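Local coordinates for Xaa-Pro dipeptidase (Mycobacterium tuberculosis, PDB 5E2C), which probably acts as a metal-dependent aminopeptidase of the prolidase family, represented in this structure by its N-terminal domain, at residues I12-I22 and G39-E47. Numbering follows the deposited sequence.
Sequences IAASGLDAMLI and GALLVFADE
M20 and V43 exchange two backbone hydrogen bonds, M20 N to V43 O at 2.8 Å and V43 N to M20 O at 2.9 Å, and I22 and L41 repeat the exchange two residues along. Antiparallel pairing is thus built from reciprocal bonds, with A19–F44 and L21–L42 as the non-hydrogen-bonded pairs. Past the strand ends, A45 N reaches D18 O at 2.9 Å from 47° above the carbonyl plane; a water also donates to that oxygen and accepts from D46 N. These are inner strands of the mixed sheet of the creatinase/prolidase N-terminal domain: 19-22 is bordered on its other edge by 92-95, and 40-44 by 51-54. Apolar contacts differ between the two faces. On one, V43 turns CG1 to I12 CD1 (3.9 Å), which packs the last turn of helix 3-14 on this face, and CG2 to I22 CD1 (3.6 Å) of the partner strand. With I12 CG1 anti to the carbonyl carbon (chi1 -68°), CG2 is left anti to N and meets A45 CB at 3.8 Å. Across the sheet, the A19 methyl touches both L42 CD1 and F44 CD2, 4.1 Å from each, approaching the ring obliquely, while L21 CD1 meets A40 CB, and both side chains also touch L81 of helix 77-87.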
ATOM      1  N   ILE A  12       5.090  15.109 -15.731  1.00 14.38           N
ATOM      2  CA  ILE A  12       3.676  14.974 -15.455  1.00 15.18           C
ATOM      3  C   ILE A  12       2.915  15.171 -16.779  1.00 17.85           C
ATOM      4  O   ILE A  12       2.069  14.356 -17.159  1.00 15.89           O
ATOM      5  CB  ILE A  12       3.223  15.987 -14.369  1.00 16.11           C
ATOM      6  CG1 ILE A  12       3.860  15.619 -13.021  1.00 16.36           C
ATOM      7  CG2 ILE A  12       1.710  16.015 -14.204  1.00 17.26           C
ATOM      8  CD1 ILE A  12       3.579  16.618 -11.922  1.00 17.25           C
ATOM      9  N   ALA A  13       3.243  16.243 -17.488  1.00 19.02           N
ATOM     10  CA  ALA A  13       2.547  16.567 -18.730  1.00 20.42           C
ATOM     11  C   ALA A  13       2.803  15.504 -19.790  1.00 21.30           C
ATOM     12  O   ALA A  13       1.876  15.089 -20.503  1.00 23.76           O
ATOM     13  CB  ALA A  13       2.962  17.944 -19.226  1.00 20.84           C
ATOM     14  N   ALA A  14       4.050  15.050 -19.887  1.00 22.23           N
ATOM     15  CA  ALA A  14       4.422  14.003 -20.845  1.00 21.97           C
ATOM     16  C   ALA A  14       3.708  12.677 -20.590  1.00 25.00           C
ATOM     17  O   ALA A  14       3.510  11.890 -21.516  1.00 26.62           O
ATOM     18  CB  ALA A  14       5.923  13.778 -20.823  1.00 22.48           C
ATOM     19  N   SER A  15       3.337  12.434 -19.332  1.00 21.89           N
ATOM     20  CA  SER A  15       2.648  11.214 -18.945  1.00 21.04           C
ATOM     21  C   SER A  15       1.127  11.343 -19.106  1.00 19.40           C
ATOM     22  O   SER A  15       0.386  10.415 -18.782  1.00 22.30           O
ATOM     23  CB  SER A  15       2.976  10.877 -17.488  1.00 21.97           C
ATOM     24  OG  SER A  15       4.333  10.519 -17.358  1.00 26.88           O
ATOM     25  N   GLY A  16       0.658  12.488 -19.590  1.00 19.70           N
ATOM     26  CA  GLY A  16      -0.777  12.712 -19.795  1.00 20.28           C
ATOM     27  C   GLY A  16      -1.554  13.007 -18.522  1.00 20.13           C
ATOM     28  O   GLY A  16      -2.773  12.823 -18.476  1.00 19.28           O
ATOM     29  N   LEU A  17      -0.855  13.483 -17.491  1.00 16.85           N
ATOM     30  CA  LEU A  17      -1.480  13.849 -16.220  1.00 14.93           C
ATOM     31  C   LEU A  17      -1.593  15.364 -16.063  1.00 13.78           C
ATOM     32  O   LEU A  17      -0.806  16.112 -16.637  1.00 15.65           O
ATOM     33  CB  LEU A  17      -0.654  13.303 -15.041  1.00 14.77           C
ATOM     34  CG  LEU A  17      -0.294  11.818 -15.062  1.00 16.02           C
ATOM     35  CD1 LEU A  17       0.787  11.522 -14.023  1.00 16.53           C
ATOM     36  CD2 LEU A  17      -1.542  10.997 -14.823  1.00 17.02           C
ATOM     37  N   ASP A  18      -2.545  15.805 -15.243  1.00 12.44           N
ATOM     38  CA  ASP A  18      -2.729  17.221 -14.933  1.00 14.01           C
ATOM     39  C   ASP A  18      -2.107  17.611 -13.599  1.00 13.59           C
ATOM     40  O   ASP A  18      -1.848  18.795 -13.352  1.00 12.53           O
ATOM     41  CB  ASP A  18      -4.212  17.556 -14.944  1.00 17.16           C
ATOM     42  CG  ASP A  18      -4.862  17.153 -16.247  1.00 20.14           C
ATOM     43  OD1 ASP A  18      -4.462  17.714 -17.284  1.00 21.83           O
ATOM     44  OD2 ASP A  18      -5.724  16.254 -16.256  1.00 21.86           O
ATOM     45  N   ALA A  19      -1.864  16.612 -12.753  1.00 11.35           N
ATOM     46  CA  ALA A  19      -1.205  16.816 -11.447  1.00 10.24           C
ATOM     47  C   ALA A  19      -0.732  15.466 -10.932  1.00 11.14           C
ATOM     48  O   ALA A  19      -1.092  14.408 -11.470  1.00 10.02           O
ATOM     49  CB  ALA A  19      -2.148  17.472 -10.445  1.00  9.86           C
HETATM   50  N   MSE A  20       0.106  15.519  -9.905  1.00 11.16           N
HETATM   51  CA  MSE A  20       0.596  14.337  -9.251  1.00 11.93           C
HETATM   52  C   MSE A  20       0.610  14.545  -7.765  1.00  9.62           C
HETATM   53  O   MSE A  20       1.041  15.599  -7.259  1.00  8.84           O
HETATM   54  CB  MSE A  20       2.012  14.082  -9.721  1.00 14.62           C
HETATM   55  CG  MSE A  20       2.536  12.906  -8.951  1.00 20.37           C
HETATM   56 SE   MSE A  20       3.772  11.951 -10.069  1.00 29.62          SE
HETATM   57  CE  MSE A  20       3.999  10.400  -8.867  1.00 24.32           C
ATOM     58  N   LEU A  21       0.145  13.524  -7.068  1.00  8.86           N
ATOM     59  CA  LEU A  21       0.259  13.425  -5.618  1.00  8.62           C
ATOM     60  C   LEU A  21       1.499  12.610  -5.296  1.00  8.41           C
ATOM     61  O   LEU A  21       1.634  11.453  -5.722  1.00  7.18           O
ATOM     62  CB  LEU A  21      -0.958  12.712  -5.037  1.00  9.03           C
ATOM     63  CG  LEU A  21      -0.908  12.449  -3.531  1.00  9.19           C
ATOM     64  CD1 LEU A  21      -0.843  13.770  -2.765  1.00  9.12           C
ATOM     65  CD2 LEU A  21      -2.128  11.629  -3.137  1.00 10.07           C
ATOM     66  N   ILE A  22       2.419  13.213  -4.565  1.00  7.71           N
ATOM     67  CA  ILE A  22       3.621  12.513  -4.120  1.00  8.02           C
ATOM     68  C   ILE A  22       3.466  12.103  -2.649  1.00  8.53           C
ATOM     69  O   ILE A  22       3.238  12.947  -1.772  1.00  8.51           O
ATOM     70  CB  ILE A  22       4.871  13.382  -4.321  1.00  9.04           C
ATOM     71  CG1 ILE A  22       4.985  13.783  -5.796  1.00 10.37           C
ATOM     72  CG2 ILE A  22       6.134  12.635  -3.903  1.00  9.27           C
ATOM     73  CD1 ILE A  22       4.455  15.142  -6.074  1.00 12.02           C
ATOM     74  N   GLY A  39       4.027  13.442   5.438  1.00 11.33           N
ATOM     75  CA  GLY A  39       3.949  14.530   4.493  1.00 10.64           C
ATOM     76  C   GLY A  39       3.537  14.037   3.131  1.00 10.19           C
ATOM     77  O   GLY A  39       3.766  12.880   2.784  1.00 10.72           O
ATOM     78  N   ALA A  40       2.922  14.927   2.362  1.00  9.20           N
ATOM     79  CA  ALA A  40       2.572  14.636   0.989  1.00  8.67           C
ATOM     80  C   ALA A  40       2.633  15.948   0.223  1.00  8.16           C
ATOM     81  O   ALA A  40       2.567  17.030   0.798  1.00  8.56           O
ATOM     82  CB  ALA A  40       1.184  14.014   0.906  1.00  8.82           C
ATOM     83  N   LEU A  41       2.784  15.842  -1.084  1.00  7.99           N
ATOM     84  CA  LEU A  41       2.999  17.009  -1.923  1.00  8.60           C
ATOM     85  C   LEU A  41       2.126  16.875  -3.167  1.00  8.64           C
ATOM     86  O   LEU A  41       2.045  15.790  -3.756  1.00  8.88           O
ATOM     87  CB  LEU A  41       4.474  17.088  -2.323  1.00  9.29           C
ATOM     88  CG  LEU A  41       4.899  18.314  -3.112  1.00  9.28           C
ATOM     89  CD1 LEU A  41       4.867  19.528  -2.193  1.00 10.35           C
ATOM     90  CD2 LEU A  41       6.282  18.101  -3.690  1.00  9.77           C
ATOM     91  N   LEU A  42       1.438  17.956  -3.522  1.00  8.50           N
ATOM     92  CA  LEU A  42       0.653  18.016  -4.773  1.00  8.67           C
ATOM     93  C   LEU A  42       1.376  18.935  -5.769  1.00  8.97           C
ATOM     94  O   LEU A  42       1.637  20.093  -5.462  1.00  9.05           O
ATOM     95  CB  LEU A  42      -0.750  18.545  -4.469  1.00  9.21           C
ATOM     96  CG  LEU A  42      -1.719  18.748  -5.632  1.00  9.12           C
ATOM     97  CD1 LEU A  42      -1.939  17.434  -6.376  1.00  9.37           C
ATOM     98  CD2 LEU A  42      -3.037  19.344  -5.143  1.00  9.25           C
ATOM     99  N   VAL A  43       1.724  18.420  -6.945  1.00  8.76           N
ATOM    100  CA  VAL A  43       2.372  19.231  -7.965  1.00  8.80           C
ATOM    101  C   VAL A  43       1.497  19.236  -9.207  1.00 10.18           C
ATOM    102  O   VAL A  43       1.085  18.159  -9.664  1.00 10.15           O
ATOM    103  CB  VAL A  43       3.761  18.667  -8.327  1.00  9.56           C
ATOM    104  CG1 VAL A  43       4.418  19.498  -9.412  1.00 10.09           C
ATOM    105  CG2 VAL A  43       4.635  18.640  -7.090  1.00 10.00           C
ATOM    106  N   PHE A  44       1.225  20.438  -9.738  1.00 10.50           N
ATOM    107  CA  PHE A  44       0.395  20.600 -10.943  1.00 10.91           C
ATOM    108  C   PHE A  44       1.235  20.614 -12.208  1.00 12.99           C
ATOM    109  O   PHE A  44       2.384  21.037 -12.188  1.00 13.96           O
ATOM    110  CB  PHE A  44      -0.416  21.888 -10.885  1.00 12.41           C
ATOM    111  CG  PHE A  44      -1.380  21.968  -9.723  1.00 12.55           C
ATOM    112  CD1 PHE A  44      -0.979  22.508  -8.512  1.00 13.97           C
ATOM    113  CD2 PHE A  44      -2.697  21.509  -9.843  1.00 14.35           C
ATOM    114  CE1 PHE A  44      -1.861  22.597  -7.448  1.00 14.28           C
ATOM    115  CE2 PHE A  44      -3.579  21.591  -8.769  1.00 13.34           C
ATOM    116  CZ  PHE A  44      -3.160  22.135  -7.573  1.00 13.95           C
ATOM    117  N   ALA A  45       0.644  20.182 -13.324  1.00 14.17           N
ATOM    118  CA  ALA A  45       1.362  20.197 -14.602  1.00 15.14           C
ATOM    119  C   ALA A  45       1.548  21.636 -15.094  1.00 17.74           C
ATOM    120  O   ALA A  45       2.570  21.976 -15.708  1.00 18.88           O
ATOM    121  CB  ALA A  45       0.628  19.369 -15.643  1.00 16.04           C
ATOM    122  N   ASP A  46       0.574  22.489 -14.802  1.00 18.06           N
ATOM    123  CA  ASP A  46       0.596  23.854 -15.325  1.00 17.78           C
ATOM    124  C   ASP A  46       1.313  24.791 -14.338  1.00 18.57           C
ATOM    125  O   ASP A  46       2.076  24.330 -13.486  1.00 17.29           O
ATOM    126  CB  ASP A  46      -0.822  24.310 -15.733  1.00 19.38           C
ATOM    127  CG  ASP A  46      -1.753  24.548 -14.559  1.00 20.80           C
ATOM    128  OD1 ASP A  46      -1.344  24.429 -13.381  1.00 19.02           O
ATOM    129  OD2 ASP A  46      -2.938  24.858 -14.832  1.00 24.25           O
ATOM    130  N   GLU A  47       1.091  26.093 -14.460  1.00 19.43           N
ATOM    131  CA  GLU A  47       1.860  27.069 -13.689  1.00 20.16           C
ATOM    132  C   GLU A  47       1.467  27.183 -12.218  1.00 18.59           C
ATOM    133  O   GLU A  47       2.117  27.911 -11.473  1.00 19.84           O
ATOM    134  CB  GLU A  47       1.806  28.456 -14.366  1.00 22.57           C
ATOM    135  CG  GLU A  47       2.582  28.517 -15.671  1.00 26.92           C
ATOM    136  CD  GLU A  47       4.077  28.269 -15.479  1.00 35.04           C
ATOM    137  OE1 GLU A  47       4.691  28.949 -14.636  1.00 36.31           O
ATOM    138  OE2 GLU A  47       4.635  27.388 -16.173  1.00 47.79           O
TER
HETATM  139  O   HOH W   1      -2.259  21.337 -14.248  1.00 16.25           O